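Long-range contacts in NmrA family protein (Shigella flexneri 2a, PDB 3QVO), which is of unknown function but, as a Rossmann-fold member of the NmrA family, probably binds NAD(P): residues L173-I179 / I194-V200; L168-W172 / F190-V195; I35-V39 / V92-L96; D180-R186 / N218-P224. All blocks are in the same frame, centred on the assembly; numbering follows the deposited sequence.

Contact 1 (L173-I179 / I194-V200)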
loop_
_atom_site.group_PDB
_atom_site.type_symbol
_atom_site.label_atom_id
_atom_site.label_comp_id
_atom_site.label_asym_id
_atom_site.label_seq_id
_atom_site.Cartn_x
_atom_site.Cartn_y
_atom_site.Cartn_z
ATOM N N LEU A 173 -8.991 -3.332 -10.207
ATOM C CA LEU A 173 -7.648 -3.406 -10.727
ATOM C C LEU A 173 -7.566 -4.136 -12.046
ATOM O O LEU A 173 -8.052 -5.251 -12.157
ATOM C CB LEU A 173 -6.737 -4.063 -9.693
ATOM C CG LEU A 173 -6.489 -3.196 -8.454
ATOM C CD1 LEU A 173 -5.826 -4.003 -7.380
ATOM C CD2 LEU A 173 -5.655 -1.967 -8.792
ATOM N N THR A 174 -6.975 -3.487 -13.054
ATOM C CA THR A 174 -6.535 -4.182 -14.270
ATOM C C THR A 174 -5.004 -4.310 -14.332
ATOM O O THR A 174 -4.242 -3.650 -13.562
ATOM C CB THR A 174 -6.954 -3.454 -15.542
ATOM O OG1 THR A 174 -6.111 -2.316 -15.723
ATOM C CG2 THR A 174 -8.410 -3.026 -15.483
ATOM N N ASP A 175 -4.577 -5.159 -15.267
ATOM C CA ASP A 175 -3.174 -5.384 -15.561
ATOM C C ASP A 175 -2.756 -4.680 -16.863
ATOM O O ASP A 175 -1.728 -5.009 -17.465
ATOM C CB ASP A 175 -2.878 -6.893 -15.600
ATOM C CG ASP A 175 -2.718 -7.491 -14.203
ATOM O OD1 ASP A 175 -2.006 -6.878 -13.343
ATOM O OD2 ASP A 175 -3.292 -8.582 -13.945
ATOM N N GLU A 176 -3.540 -3.686 -17.278
ATOM C CA GLU A 176 -3.190 -2.857 -18.437
ATOM C C GLU A 176 -1.821 -2.161 -18.252
ATOM O O GLU A 176 -1.546 -1.603 -17.205
ATOM C CB GLU A 176 -4.291 -1.816 -18.683
ATOM C CG GLU A 176 -4.025 -0.852 -19.861
ATOM C CD GLU A 176 -5.270 -0.519 -20.686
ATOM O OE1 GLU A 176 -6.414 -0.882 -20.275
ATOM O OE2 GLU A 176 -5.093 0.097 -21.776
ATOM N N ASP A 177 -0.987 -2.181 -19.295
ATOM C CA ASP A 177 0.335 -1.536 -19.275
ATOM C C ASP A 177 0.220 -0.024 -19.503
ATOM O O ASP A 177 0.672 0.475 -20.511
ATOM C CB ASP A 177 1.251 -2.172 -20.339
ATOM C CG ASP A 177 2.691 -1.647 -20.282
ATOM O OD1 ASP A 177 3.136 -1.152 -19.228
ATOM O OD2 ASP A 177 3.396 -1.733 -21.308
ATOM N N ILE A 178 -0.393 0.690 -18.563
ATOM C CA ILE A 178 -0.543 2.135 -18.669
ATOM C C ILE A 178 -0.517 2.814 -17.305
ATOM O O ILE A 178 -0.801 2.193 -16.289
ATOM C CB ILE A 178 -1.865 2.492 -19.378
ATOM C CG1 ILE A 178 -1.768 3.859 -20.068
ATOM C CG2 ILE A 178 -3.036 2.448 -18.397
ATOM C CD1 ILE A 178 -2.396 3.919 -21.489
ATOM N N ILE A 179 -0.171 4.093 -17.305
ATOM C CA ILE A 179 -0.249 4.913 -16.124
ATOM C C ILE A 179 -1.210 6.025 -16.461
ATOM O O ILE A 179 -0.866 6.932 -17.194
ATOM C CB ILE A 179 1.112 5.500 -15.733
ATOM C CG1 ILE A 179 2.056 4.385 -15.258
ATOM C CG2 ILE A 179 0.921 6.557 -14.650
ATOM C CD1 ILE A 179 3.574 4.822 -15.159
ATOM N N ILE A 194 -12.425 1.546 -12.989
ATOM C CA ILE A 194 -11.219 0.714 -13.038
ATOM C C ILE A 194 -9.948 1.558 -12.893
ATOM O O ILE A 194 -9.970 2.781 -13.051
ATOM C CB ILE A 194 -11.122 -0.072 -14.355
ATOM C CG1 ILE A 194 -10.855 0.872 -15.554
ATOM C CG2 ILE A 194 -12.405 -0.914 -14.627
ATOM C CD1 ILE A 194 -11.050 0.238 -16.929
ATOM N N VAL A 195 -8.838 0.895 -12.594
ATOM C CA VAL A 195 -7.529 1.533 -12.634
ATOM C C VAL A 195 -6.460 0.474 -12.755
ATOM O O VAL A 195 -6.595 -0.616 -12.212
ATOM C CB VAL A 195 -7.289 2.435 -11.408
ATOM C CG1 VAL A 195 -7.087 1.619 -10.144
ATOM C CG2 VAL A 195 -6.136 3.351 -11.659
ATOM N N SER A 196 -5.425 0.774 -13.526
ATOM C CA SER A 196 -4.317 -0.137 -13.679
ATOM C C SER A 196 -3.492 -0.202 -12.392
ATOM O O SER A 196 -3.316 0.782 -11.667
ATOM C CB SER A 196 -3.419 0.302 -14.856
ATOM O OG SER A 196 -2.645 1.461 -14.533
ATOM N N ARG A 197 -3.013 -1.391 -12.100
ATOM C CA ARG A 197 -2.058 -1.586 -11.029
ATOM C C ARG A 197 -0.825 -0.704 -11.240
ATOM O O ARG A 197 -0.281 -0.140 -10.301
ATOM C CB ARG A 197 -1.634 -3.044 -11.011
ATOM C CG ARG A 197 -2.709 -3.983 -10.529
ATOM C CD ARG A 197 -2.150 -5.341 -10.135
ATOM N NE ARG A 197 -3.187 -6.200 -9.581
ATOM C CZ ARG A 197 -4.138 -6.798 -10.291
ATOM N NH1 ARG A 197 -5.047 -7.548 -9.684
ATOM N NH2 ARG A 197 -4.211 -6.631 -11.595
ATOM N N LYS A 198 -0.384 -0.581 -12.481
ATOM C CA LYS A 198 0.781 0.245 -12.771
ATOM C C LYS A 198 0.505 1.685 -12.368
ATOM O O LYS A 198 1.398 2.364 -11.837
ATOM C CB LYS A 198 1.135 0.125 -14.248
ATOM C CG LYS A 198 2.532 0.473 -14.633
ATOM C CD LYS A 198 2.900 -0.154 -16.016
ATOM C CE LYS A 198 3.397 -1.635 -15.847
ATOM N NZ LYS A 198 3.700 -2.350 -17.120
ATOM N N SER A 199 -0.739 2.127 -12.542
ATOM C CA SER A 199 -1.112 3.467 -12.131
ATOM C C SER A 199 -0.941 3.621 -10.629
ATOM O O SER A 199 -0.348 4.598 -10.142
ATOM C CB SER A 199 -2.554 3.783 -12.495
ATOM O OG SER A 199 -2.773 3.793 -13.920
ATOM N N VAL A 200 -1.447 2.646 -9.892
ATOM C CA VAL A 200 -1.419 2.739 -8.452
ATOM C C VAL A 200 0.023 2.671 -7.967
ATOM O O VAL A 200 0.405 3.389 -7.058
ATOM C CB VAL A 200 -2.283 1.663 -7.804
ATOM C CG1 VAL A 200 -2.253 1.807 -6.271
ATOM C CG2 VAL A 200 -3.709 1.767 -8.324
HETATM O O HOH W 1 -1.009 -2.670 -14.744
#

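Contact 2 (L168-W172 / F190-V195)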
loop_
_atom_site.group_PDB
_atom_site.type_symbol
_atom_site.label_atom_id
_atom_site.label_comp_id
_atom_site.label_asym_id
_atom_site.label_seq_id
_atom_site.Cartn_x
_atom_site.Cartn_y
_atom_site.Cartn_z
ATOM N N LEU A 168 -4.966 4.603 0.385
ATOM C CA LEU A 168 -5.162 4.595 -1.032
ATOM C C LEU A 168 -6.215 3.573 -1.308
ATOM O O LEU A 168 -6.090 2.415 -0.865
ATOM C CB LEU A 168 -3.885 4.220 -1.794
ATOM C CG LEU A 168 -2.667 5.129 -1.725
ATOM C CD1 LEU A 168 -1.575 4.614 -2.684
ATOM C CD2 LEU A 168 -3.066 6.559 -2.067
ATOM N N ARG A 169 -7.220 4.010 -2.064
ATOM C CA ARG A 169 -8.430 3.238 -2.350
ATOM C C ARG A 169 -8.643 3.121 -3.827
ATOM O O ARG A 169 -9.207 4.016 -4.419
ATOM C CB ARG A 169 -9.662 3.936 -1.748
ATOM C CG ARG A 169 -9.838 3.625 -0.304
ATOM C CD ARG A 169 -10.836 4.498 0.378
ATOM N NE ARG A 169 -10.805 5.916 0.035
ATOM C CZ ARG A 169 -11.622 6.525 -0.809
ATOM N NH1 ARG A 169 -12.536 5.839 -1.474
ATOM N NH2 ARG A 169 -11.521 7.837 -1.000
ATOM N N PRO A 170 -8.157 2.031 -4.431
ATOM C CA PRO A 170 -8.254 1.835 -5.866
ATOM C C PRO A 170 -9.509 1.161 -6.350
ATOM O O PRO A 170 -10.010 0.228 -5.704
ATOM C CB PRO A 170 -7.062 0.931 -6.193
ATOM C CG PRO A 170 -6.708 0.286 -4.913
ATOM C CD PRO A 170 -7.095 1.215 -3.832
ATOM N N ALA A 171 -9.945 1.628 -7.521
ATOM C CA ALA A 171 -11.019 1.071 -8.262
ATOM C C ALA A 171 -10.589 -0.315 -8.680
ATOM O O ALA A 171 -9.523 -0.780 -8.276
ATOM C CB ALA A 171 -11.347 1.959 -9.462
ATOM N N TRP A 172 -11.438 -0.978 -9.459
ATOM C CA TRP A 172 -11.193 -2.356 -9.912
ATOM C C TRP A 172 -9.853 -2.433 -10.648
ATOM O O TRP A 172 -9.618 -1.703 -11.599
ATOM C CB TRP A 172 -12.350 -2.848 -10.812
ATOM C CG TRP A 172 -12.496 -4.368 -10.953
ATOM C CD1 TRP A 172 -13.037 -5.222 -10.034
ATOM C CD2 TRP A 172 -12.151 -5.187 -12.101
ATOM N NE1 TRP A 172 -13.039 -6.517 -10.524
ATOM C CE2 TRP A 172 -12.496 -6.522 -11.783
ATOM C CE3 TRP A 172 -11.575 -4.921 -13.354
ATOM C CZ2 TRP A 172 -12.279 -7.590 -12.671
ATOM C CZ3 TRP A 172 -11.358 -5.987 -14.236
ATOM C CH2 TRP A 172 -11.717 -7.302 -13.889
ATOM N N PHE A 190 -16.132 7.507 -6.199
ATOM C CA PHE A 190 -15.233 7.183 -7.287
ATOM C C PHE A 190 -15.752 7.796 -8.609
ATOM O O PHE A 190 -16.859 7.523 -8.964
ATOM C CB PHE A 190 -15.193 5.660 -7.463
ATOM C CG PHE A 190 -14.326 4.949 -6.482
ATOM C CD1 PHE A 190 -12.947 4.990 -6.603
ATOM C CD2 PHE A 190 -14.869 4.214 -5.458
ATOM C CE1 PHE A 190 -12.135 4.315 -5.716
ATOM C CE2 PHE A 190 -14.059 3.546 -4.539
ATOM C CZ PHE A 190 -12.687 3.591 -4.684
ATOM N N LYS A 191 -14.941 8.587 -9.316
ATOM C CA LYS A 191 -15.242 9.063 -10.673
ATOM C C LYS A 191 -14.997 8.025 -11.756
ATOM O O LYS A 191 -15.150 8.327 -12.956
ATOM C CB LYS A 191 -14.391 10.286 -11.042
ATOM C CG LYS A 191 -14.562 11.467 -10.106
ATOM C CD LYS A 191 -13.777 12.692 -10.594
ATOM C CE LYS A 191 -13.614 13.717 -9.454
ATOM N NZ LYS A 191 -13.786 15.124 -9.911
ATOM N N GLY A 192 -14.630 6.808 -11.376
ATOM C CA GLY A 192 -14.479 5.780 -12.394
ATOM C C GLY A 192 -14.501 4.373 -11.879
ATOM O O GLY A 192 -14.434 4.128 -10.709
ATOM N N THR A 193 -14.548 3.446 -12.803
ATOM C CA THR A 193 -14.776 2.045 -12.524
ATOM C C THR A 193 -13.523 1.203 -12.300
ATOM O O THR A 193 -13.573 0.241 -11.571
ATOM C CB THR A 193 -15.550 1.488 -13.727
ATOM O OG1 THR A 193 -16.955 1.728 -13.512
ATOM C CG2 THR A 193 -15.276 0.009 -13.966
ATOM N N ILE A 194 -12.425 1.546 -12.989
ATOM C CA ILE A 194 -11.219 0.714 -13.038
ATOM C C ILE A 194 -9.948 1.558 -12.893
ATOM O O ILE A 194 -9.970 2.781 -13.051
ATOM C CB ILE A 194 -11.122 -0.072 -14.355
ATOM C CG1 ILE A 194 -10.855 0.872 -15.554
ATOM C CG2 ILE A 194 -12.405 -0.914 -14.627
ATOM C CD1 ILE A 194 -11.050 0.238 -16.929
ATOM N N VAL A 195 -8.838 0.895 -12.594
ATOM C CA VAL A 195 -7.529 1.533 -12.634
ATOM C C VAL A 195 -6.460 0.474 -12.755
ATOM O O VAL A 195 -6.595 -0.616 -12.212
ATOM C CB VAL A 195 -7.289 2.435 -11.408
ATOM C CG1 VAL A 195 -7.087 1.619 -10.144
ATOM C CG2 VAL A 195 -6.136 3.351 -11.659
#

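Contact 3 (I35-V39 / V92-L96)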
loop_
_atom_site.group_PDB
_atom_site.type_symbol
_atom_site.label_atom_id
_atom_site.label_comp_id
_atom_site.label_asym_id
_atom_site.label_seq_id
_atom_site.Cartn_x
_atom_site.Cartn_y
_atom_site.Cartn_z
ATOM N N ILE A 35 0.601 -5.318 -7.146
ATOM C CA ILE A 35 0.949 -3.895 -7.158
ATOM C C ILE A 35 2.359 -3.708 -6.613
ATOM O O ILE A 35 3.158 -2.900 -7.150
ATOM C CB ILE A 35 -0.029 -3.011 -6.355
ATOM C CG1 ILE A 35 -1.378 -2.880 -7.094
ATOM C CG2 ILE A 35 0.523 -1.618 -6.150
ATOM C CD1 ILE A 35 -2.547 -2.490 -6.142
ATOM N N ALA A 36 2.682 -4.469 -5.582
ATOM C CA ALA A 36 3.990 -4.392 -4.971
ATOM C C ALA A 36 5.133 -4.595 -6.007
ATOM O O ALA A 36 6.152 -3.907 -5.934
ATOM C CB ALA A 36 4.110 -5.385 -3.808
ATOM N N ARG A 37 4.939 -5.505 -6.967
ATOM C CA ARG A 37 5.979 -5.892 -7.919
ATOM C C ARG A 37 6.408 -4.754 -8.822
ATOM O O ARG A 37 7.584 -4.655 -9.195
ATOM C CB ARG A 37 5.547 -7.081 -8.790
ATOM N N HIS A 38 5.453 -3.895 -9.158
ATOM C CA HIS A 38 5.718 -2.726 -9.968
ATOM C C HIS A 38 6.461 -1.700 -9.105
ATOM O O HIS A 38 7.375 -1.053 -9.571
ATOM C CB HIS A 38 4.422 -2.094 -10.495
ATOM C CG HIS A 38 3.629 -2.959 -11.425
ATOM N ND1 HIS A 38 3.996 -3.188 -12.729
ATOM C CD2 HIS A 38 2.431 -3.568 -11.269
ATOM C CE1 HIS A 38 3.090 -3.948 -13.320
ATOM N NE2 HIS A 38 2.122 -4.186 -12.455
ATOM N N VAL A 39 6.065 -1.544 -7.861
ATOM C CA VAL A 39 6.717 -0.585 -6.988
ATOM C C VAL A 39 8.165 -0.992 -6.793
ATOM O O VAL A 39 9.086 -0.171 -6.943
ATOM C CB VAL A 39 6.067 -0.520 -5.601
ATOM C CG1 VAL A 39 6.859 0.349 -4.700
ATOM C CG2 VAL A 39 4.667 -0.038 -5.701
ATOM N N VAL A 92 6.664 3.086 5.360
ATOM C CA VAL A 92 6.033 1.776 5.275
ATOM C C VAL A 92 5.001 1.837 4.193
ATOM O O VAL A 92 4.193 2.765 4.144
ATOM C CB VAL A 92 5.351 1.388 6.609
ATOM C CG1 VAL A 92 4.604 0.050 6.474
ATOM C CG2 VAL A 92 6.385 1.308 7.711
ATOM N N TYR A 93 5.062 0.835 3.326
ATOM C CA TYR A 93 4.133 0.664 2.271
ATOM C C TYR A 93 3.520 -0.707 2.463
ATOM O O TYR A 93 4.210 -1.718 2.408
ATOM C CB TYR A 93 4.825 0.806 0.920
ATOM C CG TYR A 93 4.083 0.097 -0.211
ATOM C CD1 TYR A 93 2.717 0.063 -0.232
ATOM C CD2 TYR A 93 4.763 -0.496 -1.272
ATOM C CE1 TYR A 93 2.016 -0.561 -1.217
ATOM C CE2 TYR A 93 4.035 -1.154 -2.284
ATOM C CZ TYR A 93 2.652 -1.171 -2.211
ATOM O OH TYR A 93 1.881 -1.779 -3.149
ATOM N N ALA A 94 2.214 -0.708 2.732
ATOM C CA ALA A 94 1.443 -1.873 3.036
ATOM C C ALA A 94 0.448 -2.099 1.912
ATOM O O ALA A 94 -0.306 -1.192 1.533
ATOM C CB ALA A 94 0.685 -1.687 4.344
ATOM N N ASN A 95 0.464 -3.339 1.428
ATOM C CA ASN A 95 -0.417 -3.836 0.397
ATOM C C ASN A 95 -0.871 -5.180 0.976
ATOM O O ASN A 95 -0.324 -6.239 0.585
ATOM C CB ASN A 95 0.413 -3.983 -0.922
ATOM C CG ASN A 95 -0.436 -4.394 -2.146
ATOM O OD1 ASN A 95 -1.717 -4.317 -2.092
ATOM N ND2 ASN A 95 0.259 -4.896 -3.252
ATOM N N LEU A 96 -1.811 -5.123 1.944
ATOM C CA LEU A 96 -2.209 -6.276 2.739
ATOM C C LEU A 96 -3.516 -6.887 2.308
ATOM O O LEU A 96 -4.501 -6.179 2.037
ATOM C CB LEU A 96 -2.400 -5.887 4.193
ATOM C CG LEU A 96 -1.183 -5.276 4.875
ATOM C CD1 LEU A 96 -1.667 -4.857 6.222
ATOM C CD2 LEU A 96 -0.020 -6.253 4.911
#

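Contact 4 (D180-R186 / N218-P224)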
loop_
_atom_site.group_PDB
_atom_site.type_symbol
_atom_site.label_atom_id
_atom_site.label_comp_id
_atom_site.label_asym_id
_atom_site.label_seq_id
_atom_site.Cartn_x
_atom_site.Cartn_y
_atom_site.Cartn_z
ATOM N N ASP A 180 -2.435 5.932 -15.950
ATOM C CA ASP A 180 -3.504 6.878 -16.311
ATOM C C ASP A 180 -4.518 6.932 -15.165
ATOM O O ASP A 180 -5.311 6.004 -14.963
ATOM C CB ASP A 180 -4.165 6.452 -17.638
ATOM C CG ASP A 180 -5.129 7.500 -18.193
ATOM O OD1 ASP A 180 -5.154 8.631 -17.672
ATOM O OD2 ASP A 180 -5.876 7.198 -19.157
ATOM N N TYR A 181 -4.469 8.002 -14.384
ATOM C CA TYR A 181 -5.282 8.054 -13.190
ATOM C C TYR A 181 -5.604 9.455 -12.729
ATOM O O TYR A 181 -5.046 10.448 -13.225
ATOM C CB TYR A 181 -4.637 7.250 -12.061
ATOM C CG TYR A 181 -3.395 7.862 -11.454
ATOM C CD1 TYR A 181 -3.475 8.840 -10.469
ATOM C CD2 TYR A 181 -2.135 7.438 -11.847
ATOM C CE1 TYR A 181 -2.334 9.394 -9.919
ATOM C CE2 TYR A 181 -0.985 7.985 -11.297
ATOM C CZ TYR A 181 -1.090 8.959 -10.334
ATOM O OH TYR A 181 0.066 9.482 -9.793
ATOM N N GLU A 182 -6.564 9.491 -11.807
ATOM C CA GLU A 182 -7.033 10.700 -11.140
ATOM C C GLU A 182 -7.522 10.274 -9.763
ATOM O O GLU A 182 -7.807 9.103 -9.543
ATOM C CB GLU A 182 -8.133 11.407 -11.943
ATOM C CG GLU A 182 -9.454 10.642 -12.080
ATOM C CD GLU A 182 -10.438 11.320 -13.039
ATOM O OE1 GLU A 182 -10.147 12.450 -13.505
ATOM O OE2 GLU A 182 -11.495 10.714 -13.329
ATOM N N LEU A 183 -7.609 11.239 -8.855
ATOM C CA LEU A 183 -7.790 10.994 -7.457
ATOM C C LEU A 183 -9.031 11.673 -6.943
ATOM O O LEU A 183 -9.342 12.787 -7.338
ATOM C CB LEU A 183 -6.607 11.592 -6.704
ATOM C CG LEU A 183 -5.232 11.114 -7.143
ATOM C CD1 LEU A 183 -4.165 11.944 -6.437
ATOM C CD2 LEU A 183 -5.095 9.623 -6.838
ATOM N N THR A 184 -9.711 11.014 -6.019
ATOM C CA THR A 184 -10.918 11.540 -5.409
ATOM C C THR A 184 -10.675 11.516 -3.934
ATOM O O THR A 184 -9.969 10.619 -3.438
ATOM C CB THR A 184 -12.139 10.651 -5.722
ATOM O OG1 THR A 184 -11.780 9.272 -5.574
ATOM C CG2 THR A 184 -12.642 10.891 -7.135
ATOM N N SER A 185 -11.247 12.479 -3.215
ATOM C CA SER A 185 -11.052 12.546 -1.773
ATOM C C SER A 185 -12.012 11.610 -0.993
ATOM O O SER A 185 -12.932 10.979 -1.571
ATOM C CB SER A 185 -11.141 13.998 -1.297
ATOM O OG SER A 185 -12.454 14.494 -1.445
ATOM N N ARG A 186 -11.806 11.572 0.321
ATOM C CA ARG A 186 -12.442 10.613 1.232
ATOM C C ARG A 186 -13.944 10.485 1.117
ATOM O O ARG A 186 -14.474 9.387 1.146
ATOM C CB ARG A 186 -12.116 10.986 2.680
ATOM C CG ARG A 186 -12.598 10.007 3.708
ATOM C CD ARG A 186 -12.361 10.588 5.083
ATOM N NE ARG A 186 -12.510 9.615 6.165
ATOM C CZ ARG A 186 -13.668 9.129 6.579
ATOM N NH1 ARG A 186 -14.817 9.448 5.983
ATOM N NH2 ARG A 186 -13.674 8.255 7.553
ATOM N N ASN A 218 -7.219 10.163 2.272
ATOM C CA ASN A 218 -7.836 8.870 2.079
ATOM C C ASN A 218 -8.482 8.920 0.690
ATOM O O ASN A 218 -9.625 9.342 0.517
ATOM C CB ASN A 218 -8.846 8.653 3.198
ATOM C CG ASN A 218 -9.420 7.270 3.217
ATOM O OD1 ASN A 218 -9.368 6.536 2.231
ATOM N ND2 ASN A 218 -9.988 6.904 4.349
ATOM N N ILE A 219 -7.715 8.476 -0.295
ATOM C CA ILE A 219 -7.854 8.880 -1.691
ATOM C C ILE A 219 -8.319 7.719 -2.542
ATOM O O ILE A 219 -7.713 6.646 -2.518
ATOM C CB ILE A 219 -6.458 9.226 -2.247
ATOM C CG1 ILE A 219 -5.753 10.290 -1.432
ATOM C CG2 ILE A 219 -6.518 9.642 -3.696
ATOM C CD1 ILE A 219 -4.269 10.291 -1.726
ATOM N N GLY A 220 -9.373 7.937 -3.328
ATOM C CA GLY A 220 -9.747 6.996 -4.372
ATOM C C GLY A 220 -8.911 7.241 -5.615
ATOM O O GLY A 220 -8.576 8.393 -5.929
ATOM N N ILE A 221 -8.572 6.160 -6.322
ATOM C CA ILE A 221 -7.771 6.234 -7.537
ATOM C C ILE A 221 -8.531 5.523 -8.673
ATOM O O ILE A 221 -8.811 4.330 -8.596
ATOM C CB ILE A 221 -6.385 5.534 -7.366
ATOM C CG1 ILE A 221 -5.730 5.853 -6.017
ATOM C CG2 ILE A 221 -5.406 5.925 -8.495
ATOM C CD1 ILE A 221 -4.699 4.757 -5.577
ATOM N N ASN A 222 -8.864 6.261 -9.723
ATOM C CA ASN A 222 -9.474 5.658 -10.913
ATOM C C ASN A 222 -8.881 6.175 -12.248
ATOM O O ASN A 222 -8.382 7.285 -12.325
ATOM C CB ASN A 222 -10.986 5.903 -10.902
ATOM C CG ASN A 222 -11.339 7.330 -11.233
ATOM O OD1 ASN A 222 -11.381 8.175 -10.346
ATOM N ND2 ASN A 222 -11.573 7.613 -12.526
ATOM N N GLN A 223 -8.980 5.358 -13.292
ATOM C CA GLN A 223 -8.632 5.756 -14.641
ATOM C C GLN A 223 -9.704 6.740 -15.120
ATOM O O GLN A 223 -10.881 6.536 -14.834
ATOM C CB GLN A 223 -8.584 4.500 -15.518
ATOM C CG GLN A 223 -8.168 4.674 -16.966
ATOM C CD GLN A 223 -7.882 3.318 -17.654
ATOM O OE1 GLN A 223 -7.213 2.417 -17.082
ATOM N NE2 GLN A 223 -8.381 3.170 -18.887
ATOM N N PRO A 224 -9.311 7.839 -15.777
ATOM C CA PRO A 224 -10.326 8.766 -16.253
ATOM C C PRO A 224 -11.155 8.175 -17.374
ATOM O O PRO A 224 -10.648 7.360 -18.146
ATOM C CB PRO A 224 -9.513 9.946 -16.793
ATOM C CG PRO A 224 -8.193 9.861 -16.124
ATOM C CD PRO A 224 -7.958 8.406 -15.868
HETATM O O HOH W 2 -5.177 2.851 -15.321
HETATM O O HOH W 3 -8.882 12.794 1.614
#

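Contact 1 (L173-I179 / I194-V200)
Arg-197 lays its guanidinium against Leu-173, whose CB sits over the centre of one face, 3.8 Å from CZ of Arg-197. The two side chains cross at about a right angle, so the arginine is braced by an aliphatic surface while its NH2 turns to Asp-175 and makes a salt bridge with OD1 at 2.8 Å. Carboxylate and guanidinium planes are only 24° apart, yet the N-H points poorly at the oxygen and the hydrogen bond within the pair is weak. At the branched end of the leucine, CD2 packs on CG1 of Val-195 and CG2 of Val-200.

Backbone bonds fix this geometry: Thr-174 N donates to Val-195 O, and Arg-197 N to Thr-174 O at 3.0 Å. These are the parallel pairings of strands 164-174 and 194-196 in the Rossmann-type sheet, and the second strand runs straight into helix 197-209. Ser-196 is the N-cap of that helix. Its OG lies between its own backbone N and carbonyl carbon (chi1 73°), where it accepts from Ser-199 N and gives its proton to Ile-178 O at 2.6 Å, tying the loop after strand 164-174 to the helix start.

Further along that loop Asp-177 meets Lys-198 of the helix, whose chain bends at its third torsion (chi3 -85°) to bring NZ to OD1, a salt bridge whose very short modelled length is doubtful. The aliphatic part of the lysine crosses Ile-179 at about a right angle. A water joins Glu-176 O to Lys-198 N, and Leu-173 and Arg-197 also touch Ile-35 of helix 34-43.

Contact 2 (L168-W172 / F190-V195)
Phe-190 turns the edge of its ring to the backbone of Arg-169, with CE1 3.2 Å from Arg-169 O and that oxygen near the ring plane. The aromatic hydrogens therefore face the carbonyl. CZ of the same ring lies 3.9 Å from NH1 of Arg-169, and the guanidinium approaches the ring obliquely, 57° between the planes.

Next to the ring comes Ala-171, whose CB points toward the other segment and rests 3.5 Å from Thr-193 O, with CG1 of Val-195 beside it. Pro-170 CB touches the same Val-195 methyl at 4.0 Å. Here the C-terminal part of strand 164-174 pairs in parallel with the short strand 194-196, within the Rossmann-type sheet. Trp-172 pairs with Ile-194, and its main chain does the joining: its N donates to Thr-193 O at 3.2 Å and its O accepts from Val-195 N at 2.9 Å. Of its side chain, CB meets CG2 of Ile-194.

One shell further out, Arg-169 NE is hydrogen-bonded to Asn-218 OD1 on strand 217-222, which probably fixes the arginine's position beside Phe-190. Thr-193 N bonds to Thr-226 OG1, and Val-200 of helix 197-209 packs on both Pro-170 and Val-195.

Contact 3 (I35-V39 / V92-L96)
This is a buried helix-on-sheet contact near the middle of the Rossmann-type fold, where helix 34-43 packs on the sheet at strand 91-95. In such folds the helix following the first strand packs on the central parallel sheet and, in dinucleotide-binding relatives, begins at the glycine-rich turn that meets the cofactor. Here the sheet includes strand 24-29, which directly precedes this helix and neighbours strand 91-95. The local axes of helix 35-39 and strand 92-95 come within 9.9 Å and run 148° apart, closer to antiparallel than to parallel.

Tyr-93 carries most of the contact. With CG swung opposite its backbone N (chi1 156°), the ring reaches from the strand to the helix. Val-39 comes from the other direction and meets it with both methyls: CG2 lies 3.6 Å from CE2 of Tyr-93, and CG1 is near CE2 and CD2. CG2 approaches the ring obliquely. At the far end of the tyrosine, Ala-36 CA lies at the ring edge, near its plane, so the phenol end lies against the helix backbone at Ala-36.

Asn-95, two residues on, also points to the helix and places its amide beside Ile-35 and Ala-36. Around the contact, Ile-204 of helix 197-209 touches Tyr-93, and so do Ile-28 of strand 24-29 and Val-123 of strand 119-123. Ile-35 crosses the tyrosine at about a right angle, its CG2 methyl resting 3.3 Å from the phenolic OH of Tyr-93.

Contact 4 (D180-R186 / N218-P224)
Leu-183 and Ile-219 make the tight side of this contact: CD2 of the leucine is 3.4 Å from CG2 of the isoleucine, closer than usual for two carbons. The same CD2 meets CG1 of Ile-221, and CG2 of Ile-221 packs at 3.9 Å on CB of Tyr-181, the two side chains lying alongside and pointing the same way. Leu-203 of helix 197-209 touches Tyr-181, Leu-183 and Ile-221.

Strands 182-184 and 217-222 are antiparallel, a reversed addition to an otherwise parallel Rossmann-type sheet. Glu-182 with Asn-222 and Thr-184 with Gly-220 are hydrogen-bonded pairs, with Leu-183 and Ile-221 as the non-hydrogen-bonded pair between them.

The other face is polar, with Thr-184 OG1 close over Gly-220, 3.3 Å from its CA. Asn-222 ND2 gives one bond to OE2 of Glu-182 at 3.2 Å, taken on the anti lone pair, and another to Gln-223 O, from well above that carbonyl plane. The segment ends are looser: Arg-186 is exposed, and at the Asp-180 end a water joins Asp-180 O to Gln-223 OE1.

Two acceptors thus hold the Asn-222 amide in rotation, while its buried OD1 has no partner in the model, so the amide is held through its nitrogen alone, probably at some cost in desolvation.

Overall arrangement
Contact 3 closes first along the chain; the other three follow and interleave, their segments alternating between residues 168 and 224. Contacts 1, 2 and 4 lie together on one side of the chain's centre. Contacts 2 and 4 have centres about 6 Å apart and contacts 1 and 2 about 10 Å, sharing Ile-194 and Val-195. Strand 164-174 is common to contacts 1 and 2 and neighbours strand 217-222 of contact 4. Contact 3 is nearer the middle, its centre about 14 Å from that of contact 1, which it touches through Ile-35 and His-38. All four reach one sheet, so the helix that follows the first strand and the C-terminal strands are built on the same Rossmann-type core.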